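Local coordinates for hypothetical protein (PDB 3LJN), which is of unknown function but is built from ankyrin repeats, a scaffold that in other proteins commonly mediates binding to protein partners, at residues A28-I40 with L59-L72. Numbering follows the deposited sequence.
Sequences ARKGQTDEVRRLI and LACKFGCVDTAKYL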
ATOM      1  N   ALA A  28     -26.779 -18.912  -2.331  1.00 38.31           N
ATOM      2  CA  ALA A  28     -25.514 -18.307  -1.914  1.00 37.74           C
ATOM      3  C   ALA A  28     -25.735 -17.492  -0.643  1.00 38.41           C
ATOM      4  O   ALA A  28     -25.009 -17.611   0.341  1.00 38.93           O
ATOM      5  CB  ALA A  28     -24.936 -17.441  -3.021  1.00 36.75           C
ATOM      6  N   ARG A  29     -26.766 -16.676  -0.650  1.00 38.73           N
ATOM      7  CA  ARG A  29     -27.069 -15.862   0.509  1.00 39.71           C
ATOM      8  C   ARG A  29     -27.259 -16.691   1.781  1.00 41.20           C
ATOM      9  O   ARG A  29     -26.835 -16.273   2.861  1.00 42.04           O
ATOM     10  CB  ARG A  29     -28.336 -15.089   0.244  1.00 40.28           C
ATOM     11  CG  ARG A  29     -28.466 -13.861   1.059  1.00 41.11           C
ATOM     12  CD  ARG A  29     -29.906 -13.482   1.094  1.00 42.45           C
ATOM     13  NE  ARG A  29     -30.591 -14.259   2.110  1.00 44.20           N
ATOM     14  CZ  ARG A  29     -31.873 -14.591   2.069  1.00 45.67           C
ATOM     15  NH1 ARG A  29     -32.634 -14.228   1.039  1.00 45.53           N
ATOM     16  NH2 ARG A  29     -32.397 -15.303   3.063  1.00 47.60           N
ATOM     17  N   LYS A  30     -27.885 -17.863   1.653  1.00 41.82           N
ATOM     18  CA  LYS A  30     -28.224 -18.694   2.813  1.00 43.68           C
ATOM     19  C   LYS A  30     -27.158 -19.731   3.212  1.00 43.84           C
ATOM     20  O   LYS A  30     -27.359 -20.490   4.164  1.00 45.62           O
ATOM     21  CB  LYS A  30     -29.562 -19.377   2.566  1.00 44.87           C
ATOM     22  CG  LYS A  30     -30.696 -18.388   2.327  1.00 45.36           C
ATOM     23  CD  LYS A  30     -31.914 -19.068   1.721  1.00 46.38           C
ATOM     24  CE  LYS A  30     -33.133 -18.147   1.695  1.00 47.61           C
ATOM     25  NZ  LYS A  30     -33.807 -18.095   3.018  1.00 50.20           N
ATOM     26  N   GLY A  31     -26.020 -19.748   2.516  1.00 42.34           N
ATOM     27  CA  GLY A  31     -24.964 -20.717   2.797  1.00 42.69           C
ATOM     28  C   GLY A  31     -25.409 -22.131   2.468  1.00 43.40           C
ATOM     29  O   GLY A  31     -25.157 -23.075   3.229  1.00 44.89           O
ATOM     30  N   GLN A  32     -26.090 -22.263   1.330  1.00 42.60           N
ATOM     31  CA  GLN A  32     -26.613 -23.534   0.860  1.00 43.38           C
ATOM     32  C   GLN A  32     -25.677 -24.086  -0.236  1.00 42.38           C
ATOM     33  O   GLN A  32     -25.987 -24.033  -1.433  1.00 41.59           O
ATOM     34  CB  GLN A  32     -28.057 -23.350   0.369  1.00 43.73           C
ATOM     35  CG  GLN A  32     -29.087 -23.210   1.505  1.00 45.61           C
ATOM     36  CD  GLN A  32     -30.569 -23.012   1.026  1.00 46.41           C
ATOM     37  OE1 GLN A  32     -30.867 -22.925  -0.178  1.00 45.51           O
ATOM     38  NE2 GLN A  32     -31.489 -22.928   1.995  1.00 48.48           N
ATOM     39  N   THR A  33     -24.525 -24.609   0.192  1.00 42.77           N
ATOM     40  CA  THR A  33     -23.490 -25.093  -0.734  1.00 42.24           C
ATOM     41  C   THR A  33     -23.988 -26.278  -1.529  1.00 42.95           C
ATOM     42  O   THR A  33     -23.786 -26.363  -2.740  1.00 42.31           O
ATOM     43  CB  THR A  33     -22.232 -25.577  -0.011  1.00 43.16           C
ATOM     44  OG1 THR A  33     -22.141 -24.969   1.281  1.00 43.71           O
ATOM     45  CG2 THR A  33     -20.995 -25.264  -0.849  1.00 42.33           C
ATOM     46  N   ASP A  34     -24.595 -27.217  -0.810  1.00 44.62           N
ATOM     47  CA  ASP A  34     -25.363 -28.311  -1.392  1.00 45.73           C
ATOM     48  C   ASP A  34     -26.120 -27.798  -2.606  1.00 44.69           C
ATOM     49  O   ASP A  34     -25.878 -28.228  -3.721  1.00 44.55           O
ATOM     50  CB  ASP A  34     -26.362 -28.845  -0.342  1.00 47.67           C
ATOM     51  CG  ASP A  34     -26.845 -30.256  -0.653  1.00 49.55           C
ATOM     52  OD1 ASP A  34     -27.600 -30.854   0.184  1.00 51.63           O
ATOM     53  OD2 ASP A  34     -26.459 -30.771  -1.746  1.00 49.24           O
ATOM     54  N   GLU A  35     -26.990 -26.822  -2.374  1.00 44.19           N
ATOM     55  CA  GLU A  35     -27.981 -26.389  -3.358  1.00 43.83           C
ATOM     56  C   GLU A  35     -27.365 -25.614  -4.511  1.00 42.20           C
ATOM     57  O   GLU A  35     -27.872 -25.679  -5.616  1.00 42.29           O
ATOM     58  CB  GLU A  35     -29.072 -25.565  -2.655  1.00 44.21           C
ATOM     59  CG  GLU A  35     -30.323 -25.324  -3.468  1.00 44.68           C
ATOM     60  CD  GLU A  35     -30.926 -26.592  -4.080  1.00 46.28           C
ATOM     61  OE1 GLU A  35     -31.286 -27.559  -3.328  1.00 48.10           O
ATOM     62  OE2 GLU A  35     -31.044 -26.607  -5.338  1.00 45.97           O
ATOM     63  N   VAL A  36     -26.282 -24.890  -4.232  1.00 41.06           N
ATOM     64  CA  VAL A  36     -25.477 -24.162  -5.235  1.00 39.84           C
ATOM     65  C   VAL A  36     -24.690 -25.108  -6.157  1.00 40.32           C
ATOM     66  O   VAL A  36     -24.644 -24.919  -7.372  1.00 40.14           O
ATOM     67  CB  VAL A  36     -24.473 -23.203  -4.515  1.00 38.98           C
ATOM     68  CG1 VAL A  36     -23.234 -22.977  -5.337  1.00 38.48           C
ATOM     69  CG2 VAL A  36     -25.136 -21.891  -4.168  1.00 38.35           C
ATOM     70  N   ARG A  37     -24.054 -26.112  -5.555  1.00 41.21           N
ATOM     71  CA  ARG A  37     -23.357 -27.161  -6.291  1.00 42.15           C
ATOM     72  C   ARG A  37     -24.313 -27.816  -7.268  1.00 42.98           C
ATOM     73  O   ARG A  37     -23.989 -28.053  -8.423  1.00 43.36           O
ATOM     74  CB  ARG A  37     -22.896 -28.246  -5.339  1.00 43.46           C
ATOM     75  CG  ARG A  37     -21.855 -27.854  -4.354  1.00 43.27           C
ATOM     76  CD  ARG A  37     -20.459 -28.186  -4.833  1.00 43.82           C
ATOM     77  NE  ARG A  37     -20.273 -29.545  -5.352  1.00 45.46           N
ATOM     78  CZ  ARG A  37     -20.293 -30.659  -4.618  1.00 47.08           C
ATOM     79  NH1 ARG A  37     -20.534 -30.614  -3.307  1.00 47.36           N
ATOM     80  NH2 ARG A  37     -20.093 -31.832  -5.209  1.00 48.72           N
ATOM     81  N   ARG A  38     -25.496 -28.132  -6.757  1.00 43.63           N
ATOM     82  CA  ARG A  38     -26.543 -28.771  -7.519  1.00 44.79           C
ATOM     83  C   ARG A  38     -26.926 -27.924  -8.731  1.00 44.12           C
ATOM     84  O   ARG A  38     -27.042 -28.439  -9.827  1.00 45.05           O
ATOM     85  CB  ARG A  38     -27.757 -29.027  -6.619  1.00 45.77           C
ATOM     86  CG  ARG A  38     -28.590 -30.231  -7.012  1.00 47.86           C
ATOM     87  CD  ARG A  38     -30.004 -30.185  -6.426  1.00 49.01           C
ATOM     88  NE  ARG A  38     -30.714 -28.941  -6.771  1.00 48.02           N
ATOM     89  CZ  ARG A  38     -31.255 -28.656  -7.961  1.00 48.17           C
ATOM     90  NH1 ARG A  38     -31.212 -29.529  -8.969  1.00 49.30           N
ATOM     91  NH2 ARG A  38     -31.848 -27.478  -8.144  1.00 47.44           N
ATOM     92  N   LEU A  39     -27.104 -26.624  -8.547  1.00 42.77           N
ATOM     93  CA  LEU A  39     -27.469 -25.758  -9.654  1.00 42.38           C
ATOM     94  C   LEU A  39     -26.352 -25.699 -10.714  1.00 42.24           C
ATOM     95  O   LEU A  39     -26.621 -25.694 -11.919  1.00 42.98           O
ATOM     96  CB  LEU A  39     -27.801 -24.355  -9.140  1.00 41.18           C
ATOM     97  CG  LEU A  39     -29.135 -24.169  -8.403  1.00 41.77           C
ATOM     98  CD1 LEU A  39     -28.997 -23.147  -7.289  1.00 40.79           C
ATOM     99  CD2 LEU A  39     -30.272 -23.771  -9.339  1.00 42.57           C
ATOM    100  N   ILE A  40     -25.104 -25.667 -10.250  1.00 41.64           N
ATOM    101  CA  ILE A  40     -23.933 -25.577 -11.122  1.00 41.83           C
ATOM    102  C   ILE A  40     -23.637 -26.888 -11.858  1.00 43.52           C
ATOM    103  O   ILE A  40     -23.310 -26.877 -13.032  1.00 44.36           O
ATOM    104  CB  ILE A  40     -22.688 -25.171 -10.315  1.00 41.08           C
ATOM    105  CG1 ILE A  40     -22.870 -23.754  -9.771  1.00 39.66           C
ATOM    106  CG2 ILE A  40     -21.431 -25.267 -11.180  1.00 41.85           C
ATOM    107  CD1 ILE A  40     -22.041 -23.448  -8.570  1.00 39.11           C
ATOM    108  N   LEU A  59     -22.263 -12.268  -2.853  1.00 36.39           N
ATOM    109  CA  LEU A  59     -23.259 -12.491  -1.788  1.00 36.83           C
ATOM    110  C   LEU A  59     -22.780 -13.439  -0.695  1.00 37.31           C
ATOM    111  O   LEU A  59     -23.079 -13.243   0.481  1.00 38.20           O
ATOM    112  CB  LEU A  59     -24.574 -13.013  -2.381  1.00 36.69           C
ATOM    113  CG  LEU A  59     -25.599 -11.947  -2.799  1.00 37.02           C
ATOM    114  CD1 LEU A  59     -26.373 -12.357  -4.043  1.00 36.81           C
ATOM    115  CD2 LEU A  59     -26.560 -11.650  -1.644  1.00 38.09           C
ATOM    116  N   ALA A  60     -22.051 -14.473  -1.088  1.00 37.01           N
ATOM    117  CA  ALA A  60     -21.433 -15.366  -0.135  1.00 37.72           C
ATOM    118  C   ALA A  60     -20.481 -14.571   0.756  1.00 38.51           C
ATOM    119  O   ALA A  60     -20.509 -14.706   1.979  1.00 39.58           O
ATOM    120  CB  ALA A  60     -20.684 -16.458  -0.856  1.00 37.50           C
ATOM    121  N   CYS A  61     -19.663 -13.717   0.152  1.00 38.30           N
ATOM    122  CA  CYS A  61     -18.690 -12.941   0.908  1.00 39.33           C
ATOM    123  C   CYS A  61     -19.312 -11.899   1.821  1.00 40.02           C
ATOM    124  O   CYS A  61     -18.779 -11.599   2.877  1.00 41.31           O
ATOM    125  CB  CYS A  61     -17.724 -12.266  -0.038  1.00 39.26           C
ATOM    126  SG  CYS A  61     -16.847 -13.459  -1.037  1.00 39.07           S
ATOM    127  N   LYS A  62     -20.438 -11.339   1.419  1.00 39.48           N
ATOM    128  CA  LYS A  62     -21.111 -10.367   2.251  1.00 40.42           C
ATOM    129  C   LYS A  62     -21.710 -11.043   3.473  1.00 41.45           C
ATOM    130  O   LYS A  62     -21.735 -10.458   4.558  1.00 42.93           O
ATOM    131  CB  LYS A  62     -22.199  -9.657   1.451  1.00 39.89           C
ATOM    132  CG  LYS A  62     -22.921  -8.563   2.209  1.00 41.13           C
ATOM    133  CD  LYS A  62     -23.863  -7.837   1.295  1.00 40.82           C
ATOM    134  CE  LYS A  62     -25.162  -7.447   1.985  1.00 42.07           C
ATOM    135  NZ  LYS A  62     -26.238  -7.276   0.943  1.00 41.69           N
ATOM    136  N   PHE A  63     -22.169 -12.281   3.302  1.00 40.98           N
ATOM    137  CA  PHE A  63     -22.977 -12.944   4.326  1.00 42.20           C
ATOM    138  C   PHE A  63     -22.276 -14.019   5.171  1.00 43.18           C
ATOM    139  O   PHE A  63     -22.945 -14.693   5.960  1.00 44.41           O
ATOM    140  CB  PHE A  63     -24.241 -13.533   3.689  1.00 41.65           C
ATOM    141  CG  PHE A  63     -25.309 -12.519   3.435  1.00 41.83           C
ATOM    142  CD1 PHE A  63     -26.232 -12.215   4.414  1.00 43.58           C
ATOM    143  CD2 PHE A  63     -25.388 -11.859   2.214  1.00 40.62           C
ATOM    144  CE1 PHE A  63     -27.219 -11.278   4.181  1.00 44.08           C
ATOM    145  CE2 PHE A  63     -26.375 -10.927   1.973  1.00 41.08           C
ATOM    146  CZ  PHE A  63     -27.291 -10.636   2.959  1.00 42.80           C
ATOM    147  N   GLY A  64     -20.956 -14.159   5.065  1.00 43.04           N
ATOM    148  CA  GLY A  64     -20.245 -15.171   5.854  1.00 44.28           C
ATOM    149  C   GLY A  64     -20.021 -16.326   4.916  1.00 43.20           C
ATOM    150  O   GLY A  64     -19.179 -16.214   4.030  1.00 42.29           O
ATOM    151  N   CYS A  65     -20.766 -17.419   5.079  1.00 43.56           N
ATOM    152  CA  CYS A  65     -20.790 -18.525   4.089  1.00 42.64           C
ATOM    153  C   CYS A  65     -19.410 -19.008   3.625  1.00 42.57           C
ATOM    154  O   CYS A  65     -19.125 -19.065   2.419  1.00 41.37           O
ATOM    155  CB  CYS A  65     -21.617 -18.102   2.879  1.00 41.00           C
ATOM    156  SG  CYS A  65     -23.256 -17.504   3.360  1.00 41.48           S
ATOM    157  N   VAL A  66     -18.565 -19.357   4.595  1.00 44.21           N
ATOM    158  CA  VAL A  66     -17.186 -19.764   4.319  1.00 44.72           C
ATOM    159  C   VAL A  66     -17.091 -20.883   3.285  1.00 44.17           C
ATOM    160  O   VAL A  66     -16.311 -20.781   2.338  1.00 43.65           O
ATOM    161  CB  VAL A  66     -16.441 -20.168   5.617  1.00 47.07           C
ATOM    162  CG1 VAL A  66     -15.343 -21.196   5.329  1.00 48.07           C
ATOM    163  CG2 VAL A  66     -15.873 -18.929   6.297  1.00 47.83           C
ATOM    164  N   ASP A  67     -17.904 -21.924   3.455  1.00 44.57           N
ATOM    165  CA  ASP A  67     -17.829 -23.134   2.626  1.00 44.57           C
ATOM    166  C   ASP A  67     -18.388 -22.916   1.214  1.00 42.78           C
ATOM    167  O   ASP A  67     -17.770 -23.333   0.231  1.00 42.61           O
ATOM    168  CB  ASP A  67     -18.526 -24.283   3.352  1.00 45.99           C
ATOM    169  CG  ASP A  67     -17.897 -24.566   4.762  1.00 48.27           C
ATOM    170  OD1 ASP A  67     -16.639 -24.506   4.920  1.00 49.12           O
ATOM    171  OD2 ASP A  67     -18.649 -24.855   5.733  1.00 49.57           O
ATOM    172  N   THR A  68     -19.537 -22.249   1.113  1.00 41.75           N
ATOM    173  CA  THR A  68     -20.077 -21.796  -0.173  1.00 40.26           C
ATOM    174  C   THR A  68     -19.080 -20.908  -0.923  1.00 39.58           C
ATOM    175  O   THR A  68     -18.933 -21.020  -2.145  1.00 39.05           O
ATOM    176  CB  THR A  68     -21.371 -20.973   0.026  1.00 39.66           C
ATOM    177  OG1 THR A  68     -22.311 -21.721   0.812  1.00 40.72           O
ATOM    178  CG2 THR A  68     -21.993 -20.590  -1.296  1.00 38.50           C
ATOM    179  N   ALA A  69     -18.405 -20.016  -0.194  1.00 39.89           N
ATOM    180  CA  ALA A  69     -17.420 -19.110  -0.794  1.00 39.66           C
ATOM    181  C   ALA A  69     -16.237 -19.897  -1.329  1.00 40.54           C
ATOM    182  O   ALA A  69     -15.848 -19.735  -2.482  1.00 40.29           O
ATOM    183  CB  ALA A  69     -16.952 -18.090   0.225  1.00 40.26           C
ATOM    184  N   LYS A  70     -15.684 -20.761  -0.478  1.00 41.90           N
ATOM    185  CA  LYS A  70     -14.619 -21.672  -0.869  1.00 43.17           C
ATOM    186  C   LYS A  70     -14.977 -22.403  -2.153  1.00 42.69           C
ATOM    187  O   LYS A  70     -14.174 -22.458  -3.088  1.00 43.22           O
ATOM    188  CB  LYS A  70     -14.347 -22.695   0.229  1.00 44.80           C
ATOM    189  CG  LYS A  70     -13.248 -23.689  -0.123  1.00 46.50           C
ATOM    190  CD  LYS A  70     -12.499 -24.216   1.113  1.00 48.69           C
ATOM    191  CE  LYS A  70     -11.149 -24.841   0.689  1.00 50.68           C
ATOM    192  NZ  LYS A  70     -10.404 -25.550   1.782  1.00 53.26           N
ATOM    193  N   TYR A  71     -16.183 -22.950  -2.210  1.00 41.98           N
ATOM    194  CA  TYR A  71     -16.610 -23.619  -3.417  1.00 41.73           C
ATOM    195  C   TYR A  71     -16.684 -22.680  -4.614  1.00 40.75           C
ATOM    196  O   TYR A  71     -16.008 -22.907  -5.603  1.00 41.40           O
ATOM    197  CB  TYR A  71     -17.946 -24.339  -3.248  1.00 41.46           C
ATOM    198  CG  TYR A  71     -18.348 -24.987  -4.539  1.00 41.47           C
ATOM    199  CD1 TYR A  71     -17.589 -26.012  -5.068  1.00 42.81           C
ATOM    200  CD2 TYR A  71     -19.437 -24.528  -5.271  1.00 40.43           C
ATOM    201  CE1 TYR A  71     -17.915 -26.597  -6.280  1.00 43.15           C
ATOM    202  CE2 TYR A  71     -19.778 -25.108  -6.490  1.00 40.76           C
ATOM    203  CZ  TYR A  71     -19.009 -26.135  -6.983  1.00 42.11           C
ATOM    204  OH  TYR A  71     -19.327 -26.726  -8.173  1.00 42.76           O
ATOM    205  N   LEU A  72     -17.507 -21.641  -4.540  1.00 39.50           N
ATOM    206  CA  LEU A  72     -17.698 -20.742  -5.701  1.00 38.79           C
ATOM    207  C   LEU A  72     -16.385 -20.119  -6.208  1.00 39.51           C
ATOM    208  O   LEU A  72     -16.231 -19.905  -7.408  1.00 39.75           O
ATOM    209  CB  LEU A  72     -18.715 -19.629  -5.388  1.00 37.67           C
ATOM    210  CG  LEU A  72     -20.200 -20.029  -5.379  1.00 37.20           C
ATOM    211  CD1 LEU A  72     -21.040 -18.970  -4.744  1.00 36.59           C
ATOM    212  CD2 LEU A  72     -20.715 -20.310  -6.780  1.00 37.18           C
TER
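Tyr-71 lies as a knob in a hole formed by Thr-33, Val-36, Arg-37 and Ile-40, joining helix 66-75 to helix 33-41 within the ankyrin-repeat region. Helices 33-40 and 66-72 run nearly parallel, 23° apart with axes 9.8 Å from each other, consistent with the layered helices of an ankyrin fold. With CG of Tyr-71 anti to its amide nitrogen (chi1 179°), the phenol reaches across to helix 33-40. There the Arg-37 chain, bent at chi2 and chi3, lays its CD over the centre of one ring face, 3.3 Å from the centroid, in a CH-pi contact. The guanidinium lies farther out, its plane 57° from that of the ring, and adds at most a weak cation-pi attraction. At the ring edge, Ile-40 CD1 comes within 3.5 Å of Tyr-71 CE2, and Val-36 CG1 packs beside CD2. Ile-40 CD1 and Val-36 CG1 also meet Leu-72 CD2; Leu-72 in turn touches Ala-56 and Leu-57 of helix 56-63.

The turns also meet: Cys-65 SG lies 3.7 Å from Gly-31 N. Gly-31, at positive phi, closes helix 18-30 in a Schellman motif, and its CA passes 3.5 Å from Thr-68 OG1. Thr-68 OG1 and Thr-33 OG1 share a long hydrogen bond of 3.3 Å, in which either could be the donor, while Thr-33 CG2 rests against the Thr-68 backbone. Ahead of the turns in sequence, Phe-63 receives the aliphatic part of Arg-29 on one face: Arg-29 CG stands 3.8 Å from the ring centroid, shifted toward the rim, and also touches Leu-59 CD2 at 4.0 Å.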